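Local coordinates for protein branched-chain phosphotransacylase (Enterococcus faecalis, PDB 1YCO) that probably transfers branched-chain acyl groups between coenzyme A and phosphate, at residues 5-10 and 55-60; 11-16 and 75-80; 155-158 and 163-166. One frame throughout, in Å; residues are numbered along the deposited sequence.

In the fold
Strand 2-7, the central strand of a parallel sheet, runs into a glycine turn and then helix 12-24. Interaction 1 closes the loop from this turn to helix 54-66, and interaction 2 joins the start of helix 12-24 to the turn after the neighbouring strand 72-75. Their segments alternate along the chain, so the two loops cross. They also touch, with centres 10 Å apart and a probable hydrogen bond between G8 O and I77 N. Interaction 3 comes later as a short local closure, linking the loop after strand 150-154 to the start of helix 165-177 in the mixed-sheet part of the chain. Its centre is about 42 Å from that of interaction 1.

Interaction 1 (5-10 and 55-60); sequences SIAGGS and AAVAQE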
ATOM      1  N   SER A   5      17.440  24.709  10.451  1.00 38.38           N
ATOM      2  CA  SER A   5      18.761  24.135  10.661  1.00 37.17           C
ATOM      3  C   SER A   5      18.928  22.920   9.742  1.00 36.94           C
ATOM      4  O   SER A   5      18.103  22.012   9.747  1.00 38.53           O
ATOM      5  CB  SER A   5      18.892  23.738  12.135  1.00 35.37           C
ATOM      6  OG  SER A   5      20.097  23.058  12.414  1.00 39.94           O
ATOM      7  N   ILE A   6      19.998  22.896   8.957  1.00 38.01           N
ATOM      8  CA  ILE A   6      20.213  21.787   8.031  1.00 37.41           C
ATOM      9  C   ILE A   6      21.496  21.012   8.301  1.00 39.25           C
ATOM     10  O   ILE A   6      22.599  21.564   8.239  1.00 39.77           O
ATOM     11  CB  ILE A   6      20.248  22.293   6.577  1.00 34.99           C
ATOM     12  CG1 ILE A   6      19.004  23.152   6.309  1.00 35.62           C
ATOM     13  CG2 ILE A   6      20.335  21.107   5.609  1.00 34.19           C
ATOM     14  CD1 ILE A   6      18.832  23.593   4.886  1.00 35.16           C
ATOM     15  N   ALA A   7      21.346  19.721   8.584  1.00 39.53           N
ATOM     16  CA  ALA A   7      22.486  18.854   8.856  1.00 41.38           C
ATOM     17  C   ALA A   7      23.028  18.282   7.548  1.00 43.19           C
ATOM     18  O   ALA A   7      22.427  17.386   6.950  1.00 43.88           O
ATOM     19  CB  ALA A   7      22.077  17.726   9.803  1.00 40.58           C
ATOM     20  N   GLY A   8      24.169  18.809   7.116  1.00 43.22           N
ATOM     21  CA  GLY A   8      24.772  18.359   5.882  1.00 45.63           C
ATOM     22  C   GLY A   8      24.028  18.958   4.707  1.00 46.61           C
ATOM     23  O   GLY A   8      23.710  18.264   3.741  1.00 46.76           O
ATOM     24  N   GLY A   9      23.756  20.256   4.786  1.00 47.18           N
ATOM     25  CA  GLY A   9      23.020  20.921   3.725  1.00 50.15           C
ATOM     26  C   GLY A   9      23.842  21.667   2.693  1.00 50.27           C
ATOM     27  O   GLY A   9      23.285  22.274   1.782  1.00 50.21           O
ATOM     28  N   SER A  10      25.162  21.641   2.820  1.00 51.99           N
ATOM     29  CA  SER A  10      25.981  22.346   1.846  1.00 53.54           C
ATOM     30  C   SER A  10      26.130  21.499   0.586  1.00 53.48           C
ATOM     31  O   SER A  10      27.230  21.070   0.240  1.00 54.51           O
ATOM     32  CB  SER A  10      27.349  22.666   2.432  1.00 54.74           C
ATOM     33  OG  SER A  10      28.064  23.509   1.549  1.00 57.62           O
ATOM     34  N   ALA A  55      29.438  13.552  12.902  1.00 48.99           N
ATOM     35  CA  ALA A  55      28.976  13.565  14.286  1.00 46.43           C
ATOM     36  C   ALA A  55      28.901  15.007  14.766  1.00 44.63           C
ATOM     37  O   ALA A  55      28.005  15.380  15.529  1.00 43.76           O
ATOM     38  CB  ALA A  55      29.921  12.767  15.165  1.00 46.14           C
ATOM     39  N   ALA A  56      29.848  15.818  14.306  1.00 43.25           N
ATOM     40  CA  ALA A  56      29.886  17.226  14.674  1.00 43.47           C
ATOM     41  C   ALA A  56      28.737  17.980  13.992  1.00 43.75           C
ATOM     42  O   ALA A  56      28.011  18.739  14.643  1.00 42.30           O
ATOM     43  CB  ALA A  56      31.232  17.831  14.283  1.00 42.59           C
ATOM     44  N   VAL A  57      28.579  17.746  12.686  1.00 43.37           N
ATOM     45  CA  VAL A  57      27.533  18.369  11.869  1.00 45.19           C
ATOM     46  C   VAL A  57      26.166  18.167  12.512  1.00 46.73           C
ATOM     47  O   VAL A  57      25.399  19.117  12.706  1.00 45.41           O
ATOM     48  CB  VAL A  57      27.465  17.744  10.433  1.00 45.53           C
ATOM     49  CG1 VAL A  57      26.380  18.429   9.611  1.00 44.59           C
ATOM     50  CG2 VAL A  57      28.809  17.864   9.738  1.00 44.83           C
ATOM     51  N   ALA A  58      25.876  16.910  12.835  1.00 47.40           N
ATOM     52  CA  ALA A  58      24.616  16.537  13.460  1.00 48.00           C
ATOM     53  C   ALA A  58      24.466  17.197  14.821  1.00 48.63           C
ATOM     54  O   ALA A  58      23.440  17.809  15.110  1.00 49.58           O
ATOM     55  CB  ALA A  58      24.540  15.019  13.612  1.00 47.62           C
ATOM     56  N   GLN A  59      25.493  17.087  15.656  1.00 48.74           N
ATOM     57  CA  GLN A  59      25.412  17.669  16.990  1.00 49.86           C
ATOM     58  C   GLN A  59      25.129  19.164  16.947  1.00 47.90           C
ATOM     59  O   GLN A  59      24.336  19.670  17.732  1.00 47.72           O
ATOM     60  CB  GLN A  59      26.702  17.409  17.771  1.00 51.16           C
ATOM     61  CG  GLN A  59      26.587  17.744  19.258  1.00 53.67           C
ATOM     62  CD  GLN A  59      26.886  19.206  19.566  1.00 57.08           C
ATOM     63  OE1 GLN A  59      26.500  19.725  20.619  1.00 58.11           O
ATOM     64  NE2 GLN A  59      27.586  19.875  18.653  1.00 56.37           N
ATOM     65  N   GLU A  60      25.776  19.860  16.021  1.00 48.13           N
ATOM     66  CA  GLU A  60      25.596  21.294  15.892  1.00 48.14           C
ATOM     67  C   GLU A  60      24.235  21.691  15.304  1.00 47.54           C
ATOM     68  O   GLU A  60      23.667  22.723  15.679  1.00 47.92           O
ATOM     69  CB  GLU A  60      26.747  21.873  15.079  1.00 49.15           C
ATOM     70  CG  GLU A  60      28.066  21.782  15.831  1.00 54.01           C
ATOM     71  CD  GLU A  60      29.158  22.641  15.228  1.00 56.78           C
ATOM     72  OE1 GLU A  60      29.687  22.269  14.159  1.00 58.40           O
ATOM     73  OE2 GLU A  60      29.478  23.698  15.823  1.00 58.82           O
TER
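V57 sets one methyl against the peptide joining A7 to G8, where a β-α-β crossover helix passes the end of a strand. Helix 54-66 leads from strand 47-50 to strand 72-75 of the parallel sheet, and on the way it spans strands 29-35 and 2-7, which lie between them. The valine reaches across with CG1 anti to its own backbone N (chi1 -179°). This methyl approaches the nitrogen of G8 obliquely, from above the plane of the A7-G8 peptide and outward on the N-H side: CG1 of V57 is 3.4 Å from N of G8 and 3.9 Å from C of A7. The A7 methyl lies more to the side, its CB 4.4 Å from V57 CG1, so the valine packs on backbone more than on side chain. The V57 side chain also packs on F34, T36 and C51.

A58 turns its methyl the other way, to I78 and to T82 and E86 of helix 80-87. With nothing bulky between the two backbones, CA of A7 and CA of A58 approach to 5.6 Å. Past A7 the strand ends, and G8 has a positive phi (77°) that begins the turn toward helix 12-24.

Within the strand, I6 directs its side chain away from the helix, whereas S5 directs its own toward it. A polar tie is thereby added to the apolar contact, one residue beyond 55-60, where OG of S5 is hydrogen-bonded to O of A61.

Interaction 2 (11-16 and 75-80); sequences QPEILQ and KGIIQT
G76 and I77, in the turn that follows strand 72-75, face Q11, E13 and I14 at the start of helix 12-24. Just before them, K75 points away from the helix and folds back along its own turn. Its NZ is 2.9 Å from I78 O, in the carbonyl plane with a C=O...N angle of 159°, and makes a weak bond to T253 O. At G76 the absence of a side chain lets I14 come over the backbone, with I14 CD1 4.0 Å from G76 CA. I77 has the largest share of the contact. Its CG1 lies anti to the carbonyl carbon (chi1 -64°) and the chain is extended at chi2 (-179°), which together carry CD1 out against the Q11 chain and near the E13 carboxylate; the side chain crosses both at about a right angle. The modelled distances from I77 CD1, 3.2 Å to Q11 CG and 3.1 Å to E13 OE1, are both doubtfully short. I78 then turns to A7 and A58. Chemically, the contact is aliphatic packing beside a carboxylate, whose charge is probably offset by the salt bridge from E13 OE2 to R255 NH2.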
ATOM      1  N   GLN A  11      25.013  21.282  -0.104  1.00 53.25           N
ATOM      2  CA  GLN A  11      24.988  20.470  -1.313  1.00 54.16           C
ATOM      3  C   GLN A  11      24.184  21.141  -2.427  1.00 54.46           C
ATOM      4  O   GLN A  11      23.174  21.794  -2.165  1.00 55.28           O
ATOM      5  CB  GLN A  11      24.370  19.113  -0.989  1.00 54.42           C
ATOM      6  CG  GLN A  11      24.909  18.494   0.289  1.00 53.65           C
ATOM      7  CD  GLN A  11      26.340  17.999   0.151  1.00 56.49           C
ATOM      8  OE1 GLN A  11      26.935  17.511   1.111  1.00 57.76           O
ATOM      9  NE2 GLN A  11      26.895  18.119  -1.047  1.00 56.98           N
ATOM     10  N   PRO A  12      24.611  20.973  -3.692  1.00 55.07           N
ATOM     11  CA  PRO A  12      23.867  21.608  -4.788  1.00 55.40           C
ATOM     12  C   PRO A  12      22.393  21.196  -4.813  1.00 54.77           C
ATOM     13  O   PRO A  12      21.539  21.930  -5.320  1.00 54.61           O
ATOM     14  CB  PRO A  12      24.643  21.170  -6.033  1.00 55.59           C
ATOM     15  CG  PRO A  12      25.171  19.827  -5.649  1.00 54.74           C
ATOM     16  CD  PRO A  12      25.631  20.043  -4.213  1.00 55.27           C
ATOM     17  N   GLU A  13      22.104  20.027  -4.247  1.00 54.48           N
ATOM     18  CA  GLU A  13      20.732  19.527  -4.174  1.00 54.31           C
ATOM     19  C   GLU A  13      19.969  20.346  -3.119  1.00 53.18           C
ATOM     20  O   GLU A  13      18.824  20.750  -3.339  1.00 53.39           O
ATOM     21  CB  GLU A  13      20.718  18.050  -3.778  1.00 56.53           C
ATOM     22  CG  GLU A  13      21.669  17.160  -4.577  1.00 59.26           C
ATOM     23  CD  GLU A  13      23.058  17.079  -3.968  1.00 61.43           C
ATOM     24  OE1 GLU A  13      23.153  16.926  -2.729  1.00 61.37           O
ATOM     25  OE2 GLU A  13      24.053  17.148  -4.731  1.00 62.81           O
ATOM     26  N   ILE A  14      20.609  20.591  -1.977  1.00 49.74           N
ATOM     27  CA  ILE A  14      19.986  21.371  -0.922  1.00 47.84           C
ATOM     28  C   ILE A  14      19.887  22.828  -1.374  1.00 48.35           C
ATOM     29  O   ILE A  14      18.905  23.513  -1.088  1.00 48.41           O
ATOM     30  CB  ILE A  14      20.791  21.273   0.416  1.00 46.06           C
ATOM     31  CG1 ILE A  14      20.776  19.834   0.937  1.00 47.98           C
ATOM     32  CG2 ILE A  14      20.212  22.211   1.459  1.00 43.68           C
ATOM     33  CD1 ILE A  14      19.373  19.259   1.211  1.00 45.46           C
ATOM     34  N   LEU A  15      20.893  23.295  -2.106  1.00 48.55           N
ATOM     35  CA  LEU A  15      20.903  24.675  -2.596  1.00 50.25           C
ATOM     36  C   LEU A  15      19.672  24.970  -3.455  1.00 50.89           C
ATOM     37  O   LEU A  15      19.070  26.041  -3.352  1.00 50.89           O
ATOM     38  CB  LEU A  15      22.165  24.931  -3.417  1.00 51.47           C
ATOM     39  CG  LEU A  15      22.452  26.401  -3.706  1.00 53.08           C
ATOM     40  CD1 LEU A  15      22.781  27.128  -2.411  1.00 53.81           C
ATOM     41  CD2 LEU A  15      23.613  26.499  -4.673  1.00 55.42           C
ATOM     42  N   GLN A  16      19.308  24.014  -4.302  1.00 51.16           N
ATOM     43  CA  GLN A  16      18.148  24.164  -5.170  1.00 52.40           C
ATOM     44  C   GLN A  16      16.874  24.337  -4.325  1.00 50.47           C
ATOM     45  O   GLN A  16      15.960  25.071  -4.709  1.00 50.20           O
ATOM     46  CB  GLN A  16      18.023  22.933  -6.078  1.00 55.16           C
ATOM     47  CG  GLN A  16      17.630  23.240  -7.518  1.00 59.86           C
ATOM     48  CD  GLN A  16      17.243  21.988  -8.302  1.00 62.29           C
ATOM     49  OE1 GLN A  16      17.980  20.997  -8.313  1.00 62.22           O
ATOM     50  NE2 GLN A  16      16.082  22.029  -8.962  1.00 61.68           N
ATOM     51  N   LYS A  75      17.238  17.165   7.576  1.00 39.36           N
ATOM     52  CA  LYS A  75      18.367  16.293   7.297  1.00 42.07           C
ATOM     53  C   LYS A  75      18.858  16.359   5.855  1.00 43.44           C
ATOM     54  O   LYS A  75      18.220  15.814   4.947  1.00 44.13           O
ATOM     55  CB  LYS A  75      18.004  14.843   7.624  1.00 42.09           C
ATOM     56  CG  LYS A  75      19.166  13.877   7.462  1.00 43.17           C
ATOM     57  CD  LYS A  75      18.723  12.439   7.602  1.00 44.35           C
ATOM     58  CE  LYS A  75      18.358  11.840   6.262  1.00 47.21           C
ATOM     59  NZ  LYS A  75      19.546  11.727   5.365  1.00 47.47           N
ATOM     60  N   GLY A  76      19.994  17.022   5.653  1.00 44.61           N
ATOM     61  CA  GLY A  76      20.576  17.122   4.325  1.00 44.61           C
ATOM     62  C   GLY A  76      21.266  15.805   4.021  1.00 46.19           C
ATOM     63  O   GLY A  76      20.643  14.749   4.116  1.00 44.92           O
ATOM     64  N   ILE A  77      22.549  15.851   3.667  1.00 48.34           N
ATOM     65  CA  ILE A  77      23.293  14.623   3.374  1.00 49.56           C
ATOM     66  C   ILE A  77      24.063  14.163   4.618  1.00 49.82           C
ATOM     67  O   ILE A  77      25.121  14.694   4.939  1.00 49.18           O
ATOM     68  CB  ILE A  77      24.267  14.832   2.196  1.00 50.43           C
ATOM     69  CG1 ILE A  77      23.474  15.145   0.929  1.00 49.96           C
ATOM     70  CG2 ILE A  77      25.114  13.574   1.977  1.00 51.14           C
ATOM     71  CD1 ILE A  77      24.341  15.354  -0.298  1.00 51.97           C
ATOM     72  N   ILE A  78      23.510  13.176   5.314  1.00 50.72           N
ATOM     73  CA  ILE A  78      24.111  12.640   6.527  1.00 52.47           C
ATOM     74  C   ILE A  78      23.329  11.397   6.948  1.00 53.59           C
ATOM     75  O   ILE A  78      22.117  11.332   6.744  1.00 53.70           O
ATOM     76  CB  ILE A  78      24.070  13.686   7.683  1.00 52.69           C
ATOM     77  CG1 ILE A  78      24.595  13.064   8.978  1.00 52.46           C
ATOM     78  CG2 ILE A  78      22.641  14.185   7.883  1.00 52.06           C
ATOM     79  CD1 ILE A  78      24.698  14.051  10.128  1.00 52.81           C
ATOM     80  N   GLN A  79      24.017  10.415   7.524  1.00 54.36           N
ATOM     81  CA  GLN A  79      23.355   9.191   7.960  1.00 55.17           C
ATOM     82  C   GLN A  79      22.202   9.501   8.914  1.00 54.51           C
ATOM     83  O   GLN A  79      22.350  10.257   9.878  1.00 54.53           O
ATOM     84  CB  GLN A  79      24.351   8.253   8.647  1.00 57.39           C
ATOM     85  CG  GLN A  79      25.584   7.947   7.819  1.00 62.17           C
ATOM     86  CD  GLN A  79      26.585   9.097   7.826  1.00 66.02           C
ATOM     87  OE1 GLN A  79      27.456   9.189   6.947  1.00 68.92           O
ATOM     88  NE2 GLN A  79      26.475   9.975   8.826  1.00 65.44           N
ATOM     89  N   THR A  80      21.051   8.904   8.630  1.00 53.06           N
ATOM     90  CA  THR A  80      19.855   9.094   9.437  1.00 52.28           C
ATOM     91  C   THR A  80      20.097   8.641  10.877  1.00 52.41           C
ATOM     92  O   THR A  80      19.682   9.301  11.834  1.00 51.33           O
ATOM     93  CB  THR A  80      18.677   8.299   8.829  1.00 51.95           C
ATOM     94  OG1 THR A  80      18.567   8.622   7.439  1.00 50.04           O
ATOM     95  CG2 THR A  80      17.362   8.641   9.525  1.00 50.33           C
TER

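Interaction 3 (155-158 and 163-166); sequences SAAE and KMPS
M164, S155 and S166 bury most of this contact, in two layers: a thioether on alanine methyls and a hydroxyl pair. M164 leaves the backbone with CG anti to its N (chi1 -169°), then bends at chi2 and chi3, bringing its terminal methyl alongside 156-157. CE of M164 lies 3.5 Å from CB of A156 and 3.8 Å from CB of A157, and it also touches the A157 peptide nitrogen at 3.6 Å. SD follows behind, 3.7 Å from A156 CB.

In the polar layer, OG of S155 donates to OG of S166 at 2.7 Å. The S166 hydroxyl sits between its own backbone N and carbonyl carbon (chi1 65°), in the first turn of helix 165-177. It has a second partner, OD2 of D222 of the second subunit, so a chain of hydroxyls ends on a carboxylate across the dimer interface. OD1 of that D222 makes a weak bond to A156 N, and I221 of the second subunit packs on M164. The arrangement is that of a β-α loop closing on its helix within a β-α-β unit, here strand 150-154, helix 165-177 and the parallel neighbour strand 184-189.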
ATOM      1  N   SER A 155      -7.503  -1.389   7.741  1.00 35.36           N
ATOM      2  CA  SER A 155      -7.331  -2.837   7.762  1.00 38.17           C
ATOM      3  C   SER A 155      -7.840  -3.391   6.429  1.00 40.97           C
ATOM      4  O   SER A 155      -8.571  -2.711   5.714  1.00 41.43           O
ATOM      5  CB  SER A 155      -8.099  -3.453   8.932  1.00 37.86           C
ATOM      6  OG  SER A 155      -7.842  -4.841   9.022  1.00 35.59           O
ATOM      7  N   ALA A 156      -7.444  -4.615   6.095  1.00 44.93           N
ATOM      8  CA  ALA A 156      -7.846  -5.245   4.837  1.00 48.54           C
ATOM      9  C   ALA A 156      -9.354  -5.420   4.693  1.00 52.41           C
ATOM     10  O   ALA A 156      -9.937  -5.110   3.643  1.00 52.65           O
ATOM     11  CB  ALA A 156      -7.151  -6.592   4.682  1.00 48.81           C
ATOM     12  N   ALA A 157      -9.995  -5.923   5.742  1.00 56.49           N
ATOM     13  CA  ALA A 157     -11.447  -6.125   5.715  1.00 59.27           C
ATOM     14  C   ALA A 157     -12.186  -4.971   6.394  1.00 59.76           C
ATOM     15  O   ALA A 157     -11.624  -4.276   7.240  1.00 60.16           O
ATOM     16  CB  ALA A 157     -11.794  -7.461   6.397  1.00 58.41           C
ATOM     17  N   GLU A 158     -13.441  -4.769   6.008  1.00 61.47           N
ATOM     18  CA  GLU A 158     -14.267  -3.706   6.584  1.00 61.55           C
ATOM     19  C   GLU A 158     -14.991  -4.311   7.793  1.00 61.15           C
ATOM     20  O   GLU A 158     -15.055  -3.713   8.868  1.00 61.18           O
ATOM     21  CB  GLU A 158     -15.288  -3.200   5.547  1.00 63.58           C
ATOM     22  CG  GLU A 158     -14.891  -3.445   4.069  1.00 64.57           C
ATOM     23  CD  GLU A 158     -15.462  -4.751   3.505  1.00 66.22           C
ATOM     24  OE1 GLU A 158     -15.444  -5.779   4.232  1.00 65.56           O
ATOM     25  OE2 GLU A 158     -15.921  -4.750   2.332  1.00 66.07           O
ATOM     26  N   LYS A 163      -9.205 -13.184  12.547  1.00 42.96           N
ATOM     27  CA  LYS A 163      -8.031 -13.902  12.091  1.00 44.48           C
ATOM     28  C   LYS A 163      -6.993 -12.898  11.593  1.00 42.12           C
ATOM     29  O   LYS A 163      -5.856 -13.254  11.281  1.00 41.75           O
ATOM     30  CB  LYS A 163      -8.426 -14.863  10.971  1.00 48.60           C
ATOM     31  CG  LYS A 163      -7.449 -15.995  10.744  1.00 50.63           C
ATOM     32  CD  LYS A 163      -7.815 -16.765   9.495  1.00 53.74           C
ATOM     33  CE  LYS A 163      -9.203 -17.370   9.579  1.00 54.63           C
ATOM     34  NZ  LYS A 163      -9.503 -18.127   8.328  1.00 56.64           N
ATOM     35  N   MET A 164      -7.394 -11.631  11.541  1.00 41.06           N
ATOM     36  CA  MET A 164      -6.515 -10.573  11.052  1.00 39.37           C
ATOM     37  C   MET A 164      -6.063  -9.647  12.183  1.00 36.59           C
ATOM     38  O   MET A 164      -6.879  -8.981  12.820  1.00 34.30           O
ATOM     39  CB  MET A 164      -7.237  -9.784   9.951  1.00 42.75           C
ATOM     40  CG  MET A 164      -6.358  -8.815   9.163  1.00 45.83           C
ATOM     41  SD  MET A 164      -6.544  -9.062   7.394  1.00 48.53           S
ATOM     42  CE  MET A 164      -8.261  -8.724   7.161  1.00 48.43           C
ATOM     43  N   PRO A 165      -4.743  -9.619  12.457  1.00 35.05           N
ATOM     44  CA  PRO A 165      -4.107  -8.800  13.497  1.00 32.50           C
ATOM     45  C   PRO A 165      -4.471  -7.309  13.391  1.00 32.09           C
ATOM     46  O   PRO A 165      -4.786  -6.675  14.393  1.00 31.86           O
ATOM     47  CB  PRO A 165      -2.622  -9.053  13.264  1.00 34.25           C
ATOM     48  CG  PRO A 165      -2.622 -10.483  12.761  1.00 32.36           C
ATOM     49  CD  PRO A 165      -3.746 -10.472  11.784  1.00 33.63           C
ATOM     50  N   SER A 166      -4.428  -6.752  12.182  1.00 30.33           N
ATOM     51  CA  SER A 166      -4.768  -5.340  12.003  1.00 30.24           C
ATOM     52  C   SER A 166      -6.245  -5.094  12.289  1.00 31.98           C
ATOM     53  O   SER A 166      -6.635  -4.024  12.763  1.00 35.00           O
ATOM     54  CB  SER A 166      -4.447  -4.873  10.586  1.00 26.67           C
ATOM     55  OG  SER A 166      -5.262  -5.538   9.649  1.00 28.99           O
TER